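PDB 2FUK: XC6422 protein from Xanthomonas campestris, which is a small alpha/beta-hydrolase without a lid and probably acts as a serine hydrolase, though its substrate is not established. Local coordinates for residues Val42-Leu46 / Phe118-Ala122; Ser47-Met53 / Arg74-Val80. All coordinates share one frame; numbering follows the deposited sequence.

Interaction 1: residues Val42-Leu46 / Phe118-Ala122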
loop_
_atom_site.group_PDB
_atom_site.type_symbol
_atom_site.label_atom_id
_atom_site.label_comp_id
_atom_site.label_asym_id
_atom_site.label_seq_id
_atom_site.Cartn_x
_atom_site.Cartn_y
_atom_site.Cartn_z
ATOM N N VAL A 42 15.197 9.292 -1.772
ATOM C CA VAL A 42 15.417 7.964 -2.341
ATOM C C VAL A 42 16.219 8.081 -3.637
ATOM O O VAL A 42 15.795 8.762 -4.572
ATOM C CB VAL A 42 14.068 7.262 -2.642
ATOM C CG1 VAL A 42 14.315 5.865 -3.202
ATOM C CG2 VAL A 42 13.227 7.185 -1.373
ATOM N N CYS A 43 17.371 7.411 -3.684
ATOM C CA CYS A 43 18.258 7.450 -4.849
ATOM C C CYS A 43 18.037 6.268 -5.793
ATOM O O CYS A 43 17.848 5.134 -5.347
ATOM C CB CYS A 43 19.718 7.480 -4.391
ATOM S SG CYS A 43 20.146 8.893 -3.318
ATOM N N HIS A 44 18.096 6.541 -7.096
ATOM C CA HIS A 44 17.858 5.525 -8.116
ATOM C C HIS A 44 19.088 4.729 -8.580
ATOM O O HIS A 44 20.232 5.097 -8.301
ATOM C CB HIS A 44 17.149 6.169 -9.325
ATOM C CG HIS A 44 18.029 7.051 -10.159
ATOM N ND1 HIS A 44 17.862 8.416 -10.241
ATOM C CD2 HIS A 44 19.069 6.750 -10.971
ATOM C CE1 HIS A 44 18.762 8.918 -11.070
ATOM N NE2 HIS A 44 19.508 7.926 -11.526
ATOM N N PRO A 45 18.858 3.613 -9.294
ATOM C CA PRO A 45 19.925 2.747 -9.802
ATOM C C PRO A 45 20.682 3.284 -11.017
ATOM O O PRO A 45 20.351 4.350 -11.538
ATOM C CB PRO A 45 19.189 1.434 -10.079
ATOM C CG PRO A 45 17.847 1.896 -10.511
ATOM C CD PRO A 45 17.539 2.984 -9.500
ATOM N N LEU A 46 21.687 2.534 -11.470
ATOM C CA LEU A 46 22.519 2.967 -12.594
ATOM C C LEU A 46 21.863 3.798 -13.667
ATOM O O LEU A 46 20.918 3.370 -14.337
ATOM C CB LEU A 46 23.232 1.788 -13.255
ATOM C CG LEU A 46 24.699 1.622 -12.836
ATOM C CD1 LEU A 46 25.421 2.969 -12.827
ATOM C CD2 LEU A 46 24.749 1.005 -11.465
ATOM N N PHE A 118 18.595 2.390 -4.082
ATOM C CA PHE A 118 18.540 1.071 -4.690
ATOM C C PHE A 118 19.748 0.875 -5.606
ATOM O O PHE A 118 19.981 1.676 -6.514
ATOM C CB PHE A 118 17.231 0.928 -5.476
ATOM C CG PHE A 118 17.170 -0.295 -6.357
ATOM C CD1 PHE A 118 17.606 -1.536 -5.897
ATOM C CD2 PHE A 118 16.654 -0.201 -7.648
ATOM C CE1 PHE A 118 17.529 -2.665 -6.709
ATOM C CE2 PHE A 118 16.572 -1.329 -8.473
ATOM C CZ PHE A 118 17.009 -2.562 -8.004
ATOM N N SER A 119 20.506 -0.186 -5.336
ATOM C CA SER A 119 21.695 -0.568 -6.106
ATOM C C SER A 119 22.696 0.589 -6.199
ATOM O O SER A 119 23.292 0.967 -5.189
ATOM C CB SER A 119 21.269 -1.059 -7.499
ATOM O OG SER A 119 22.192 -1.997 -8.031
ATOM N N PHE A 120 22.902 1.143 -7.391
ATOM C CA PHE A 120 23.825 2.270 -7.524
ATOM C C PHE A 120 23.421 3.363 -6.539
ATOM O O PHE A 120 24.274 4.032 -5.961
ATOM C CB PHE A 120 23.806 2.820 -8.957
ATOM C CG PHE A 120 24.565 4.114 -9.131
ATOM C CD1 PHE A 120 23.884 5.328 -9.213
ATOM C CD2 PHE A 120 25.954 4.120 -9.211
ATOM C CE1 PHE A 120 24.576 6.533 -9.376
ATOM C CE2 PHE A 120 26.655 5.319 -9.376
ATOM C CZ PHE A 120 25.962 6.527 -9.457
ATOM N N GLY A 121 22.115 3.530 -6.347
ATOM C CA GLY A 121 21.628 4.545 -5.431
ATOM C C GLY A 121 21.980 4.236 -3.986
ATOM O O GLY A 121 22.073 5.139 -3.155
ATOM N N ALA A 122 22.150 2.956 -3.678
ATOM C CA ALA A 122 22.521 2.553 -2.327
ATOM C C ALA A 122 24.002 2.869 -2.134
ATOM O O ALA A 122 24.433 3.252 -1.044
ATOM C CB ALA A 122 22.262 1.060 -2.131
#
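F118 gives its backbone N-H to C43 O, at 3.1 Å between F118 N and C43 O. The bond is fairly straight, 158° at the hydrogen, and joins the neighbouring parallel strands 38-43 and 112-118 where both end. The ring of F118, with CG anti to the backbone N (chi1 169°), meets the P45 ring through CD2, 3.7 Å from P45 CG. F118 O also accepts a CA-H...O contact from P45 CA. S119 sits at the N-cap position of helix 120-132, and its CB lies near P45 CB. Its phi is positive, 55°, the strained conformation expected of a nucleophile elbow. F120 CB lies 3.2 Å from L46 CD2, a close approach. L46 CD1 makes an off-centre CH-pi contact with the F120 ring, 4.2 Å from its centroid, while H44 O lies at the ring edge. G121, the last glycine of the GxSxG pattern, brings its backbone close against the first segment: G121 O is 3.5 Å from C43 CB. One backbone hydrogen bond, close backbone packing and apolar side-chain contacts thus hold the turn that probably carries the nucleophile S119.

Interaction 2: residues Ser47-Met53 / Arg74-Val80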
loop_
_atom_site.group_PDB
_atom_site.type_symbol
_atom_site.label_atom_id
_atom_site.label_comp_id
_atom_site.label_asym_id
_atom_site.label_seq_id
_atom_site.Cartn_x
_atom_site.Cartn_y
_atom_site.Cartn_z
ATOM N N SER A 47 22.410 4.999 -13.827
ATOM C CA SER A 47 21.939 5.968 -14.798
ATOM C C SER A 47 22.168 5.461 -16.214
ATOM O O SER A 47 21.324 5.635 -17.095
ATOM C CB SER A 47 22.683 7.294 -14.602
ATOM O OG SER A 47 22.549 7.783 -13.270
ATOM N N THR A 48 23.317 4.828 -16.421
ATOM C CA THR A 48 23.663 4.309 -17.730
ATOM C C THR A 48 22.774 3.139 -18.154
ATOM O O THR A 48 22.817 2.725 -19.313
ATOM C CB THR A 48 25.162 3.908 -17.790
ATOM O OG1 THR A 48 25.449 2.919 -16.795
ATOM C CG2 THR A 48 26.039 5.130 -17.536
ATOM N N GLU A 49 21.976 2.608 -17.223
ATOM C CA GLU A 49 21.057 1.509 -17.533
ATOM C C GLU A 49 19.617 1.938 -17.227
ATOM O O GLU A 49 19.209 3.035 -17.599
ATOM C CB GLU A 49 21.428 0.248 -16.751
ATOM C CG GLU A 49 22.639 -0.482 -17.311
ATOM C CD GLU A 49 23.830 0.419 -17.441
ATOM O OE1 GLU A 49 24.196 1.037 -16.424
ATOM O OE2 GLU A 49 24.409 0.520 -18.553
ATOM N N GLY A 50 18.849 1.100 -16.535
ATOM C CA GLY A 50 17.466 1.469 -16.252
ATOM C C GLY A 50 17.159 2.291 -15.006
ATOM O O GLY A 50 16.144 2.044 -14.344
ATOM N N GLY A 51 17.979 3.295 -14.702
ATOM C CA GLY A 51 17.732 4.073 -13.499
ATOM C C GLY A 51 17.211 5.494 -13.625
ATOM O O GLY A 51 17.711 6.289 -14.421
ATOM N N SER A 52 16.205 5.803 -12.812
ATOM C CA SER A 52 15.592 7.131 -12.764
ATOM C C SER A 52 14.643 7.211 -11.577
ATOM O O SER A 52 14.392 6.205 -10.900
ATOM C CB SER A 52 14.809 7.427 -14.044
ATOM O OG SER A 52 13.580 6.718 -14.065
ATOM N N MET A 53 14.115 8.410 -11.335
ATOM C CA MET A 53 13.177 8.649 -10.240
ATOM C C MET A 53 11.909 7.823 -10.445
ATOM O O MET A 53 11.121 7.663 -9.522
ATOM C CB MET A 53 12.779 10.137 -10.177
ATOM C CG MET A 53 11.668 10.521 -11.189
ATOM S SD MET A 53 11.013 12.232 -11.127
ATOM C CE MET A 53 12.503 12.993 -11.467
ATOM N N ARG A 74 12.331 12.300 -4.420
ATOM C CA ARG A 74 13.003 11.489 -5.423
ATOM C C ARG A 74 13.674 12.483 -6.362
ATOM O O ARG A 74 13.264 13.645 -6.437
ATOM C CB ARG A 74 11.996 10.638 -6.204
ATOM C CG ARG A 74 11.392 9.503 -5.394
ATOM C CD ARG A 74 10.331 8.773 -6.200
ATOM N NE ARG A 74 9.128 9.582 -6.372
ATOM C CZ ARG A 74 8.620 9.956 -7.545
ATOM N NH1 ARG A 74 7.517 10.691 -7.577
ATOM N NH2 ARG A 74 9.209 9.603 -8.684
ATOM N N PHE A 75 14.709 12.045 -7.064
ATOM C CA PHE A 75 15.385 12.939 -7.991
ATOM C C PHE A 75 16.246 12.166 -8.972
ATOM O O PHE A 75 16.637 11.021 -8.719
ATOM C CB PHE A 75 16.237 13.968 -7.218
ATOM C CG PHE A 75 17.532 13.420 -6.675
ATOM C CD1 PHE A 75 18.723 13.588 -7.377
ATOM C CD2 PHE A 75 17.563 12.756 -5.450
ATOM C CE1 PHE A 75 19.931 13.105 -6.869
ATOM C CE2 PHE A 75 18.757 12.270 -4.933
ATOM C CZ PHE A 75 19.948 12.445 -5.642
ATOM N N ASN A 76 16.515 12.794 -10.111
ATOM C CA ASN A 76 17.347 12.180 -11.126
ATOM C C ASN A 76 18.790 12.639 -10.976
ATOM O O ASN A 76 19.059 13.832 -10.852
ATOM C CB ASN A 76 16.845 12.548 -12.525
ATOM C CG ASN A 76 15.628 11.754 -12.933
ATOM O OD1 ASN A 76 15.435 10.636 -12.474
ATOM N ND2 ASN A 76 14.809 12.320 -13.817
ATOM N N PHE A 77 19.713 11.681 -10.952
ATOM C CA PHE A 77 21.132 12.001 -10.868
ATOM C C PHE A 77 21.501 12.676 -12.184
ATOM O O PHE A 77 20.762 12.582 -13.167
ATOM C CB PHE A 77 21.971 10.727 -10.715
ATOM C CG PHE A 77 21.989 10.160 -9.321
ATOM C CD1 PHE A 77 22.418 10.927 -8.245
ATOM C CD2 PHE A 77 21.608 8.839 -9.089
ATOM C CE1 PHE A 77 22.474 10.386 -6.949
ATOM C CE2 PHE A 77 21.659 8.290 -7.806
ATOM C CZ PHE A 77 22.094 9.064 -6.733
ATOM N N ARG A 78 22.642 13.354 -12.205
ATOM C CA ARG A 78 23.090 14.021 -13.419
ATOM C C ARG A 78 23.018 13.072 -14.630
ATOM O O ARG A 78 23.281 11.876 -14.509
ATOM C CB ARG A 78 24.526 14.518 -13.233
ATOM C CG ARG A 78 25.521 13.414 -12.932
ATOM C CD ARG A 78 26.879 13.983 -12.558
ATOM N NE ARG A 78 26.797 14.886 -11.416
ATOM C CZ ARG A 78 27.809 15.637 -10.994
ATOM N NH1 ARG A 78 28.973 15.584 -11.630
ATOM N NH2 ARG A 78 27.657 16.434 -9.944
ATOM N N SER A 79 22.658 13.630 -15.785
ATOM C CA SER A 79 22.544 12.906 -17.054
ATOM C C SER A 79 21.261 12.103 -17.252
ATOM O O SER A 79 20.990 11.647 -18.359
ATOM C CB SER A 79 23.751 11.977 -17.269
ATOM O OG SER A 79 23.533 10.693 -16.711
ATOM N N VAL A 80 20.470 11.935 -16.196
ATOM C CA VAL A 80 19.223 11.183 -16.297
ATOM C C VAL A 80 18.028 12.124 -16.464
ATOM O O VAL A 80 17.956 13.175 -15.823
ATOM C CB VAL A 80 19.025 10.289 -15.053
ATOM C CG1 VAL A 80 17.661 9.613 -15.096
ATOM C CG2 VAL A 80 20.124 9.241 -15.004
#
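M53 is held through its backbone by two side chains of segment 74-80. N76 OD1 accepts the N-H of M53, with 2.8 Å between M53 N and N76 OD1. The donor lies nearly on the line of the amide C=O (161°). R74 NH2 donates to M53 O, also at 2.8 Å between R74 NH2 and M53 O. The oxygen lies near the guanidinium plane, but the donor stands well above the carbonyl plane, 54° out of it. R74 NH1 forms a salt bridge with D27, and N76 ND2 bonds D23, so both polar groups also reach strand 20-27. The M53 side chain crosses R74 and N76 at about right angles. A bend at chi3 (61°) brings its CE to 3.4 Å from N76 ND2, and its CG packs on R74 NH2. F75 N is buried here with no partner in the model. Further out, V80 packs on S47 at one end of the bend and on G51 and S52 at the other. V80 CG1 lies 3.7 Å from S52 CB and also meets G51 O. V80 CG2 presses on S47 CB at 3.2 Å, tighter than usual van der Waals contact. Polar bonds to the M53 backbone and V80 packing thus tie the loop between strand 38-43 and helix 56-66 to the chain leaving neighbouring strand 71-75.

Both contacts are buried, but the centre of interaction 1 is about 6 Å from the centre of the chain, that of interaction 2 about 13 Å. The chain leaving strand 38-43 takes part in both, first against the turn between strand 112-118 and helix 120-132, then against the chain leaving strand 71-75. H44 joins the two: its ND1 probably bonds F75 O, and its ring meets F77 edge-to-face. F77 also packs edge-to-face on F120. Interaction 1 combines backbone and apolar contacts at the probable nucleophile elbow. Interaction 2 relies on R74 and N76 side chains gripping loop backbone.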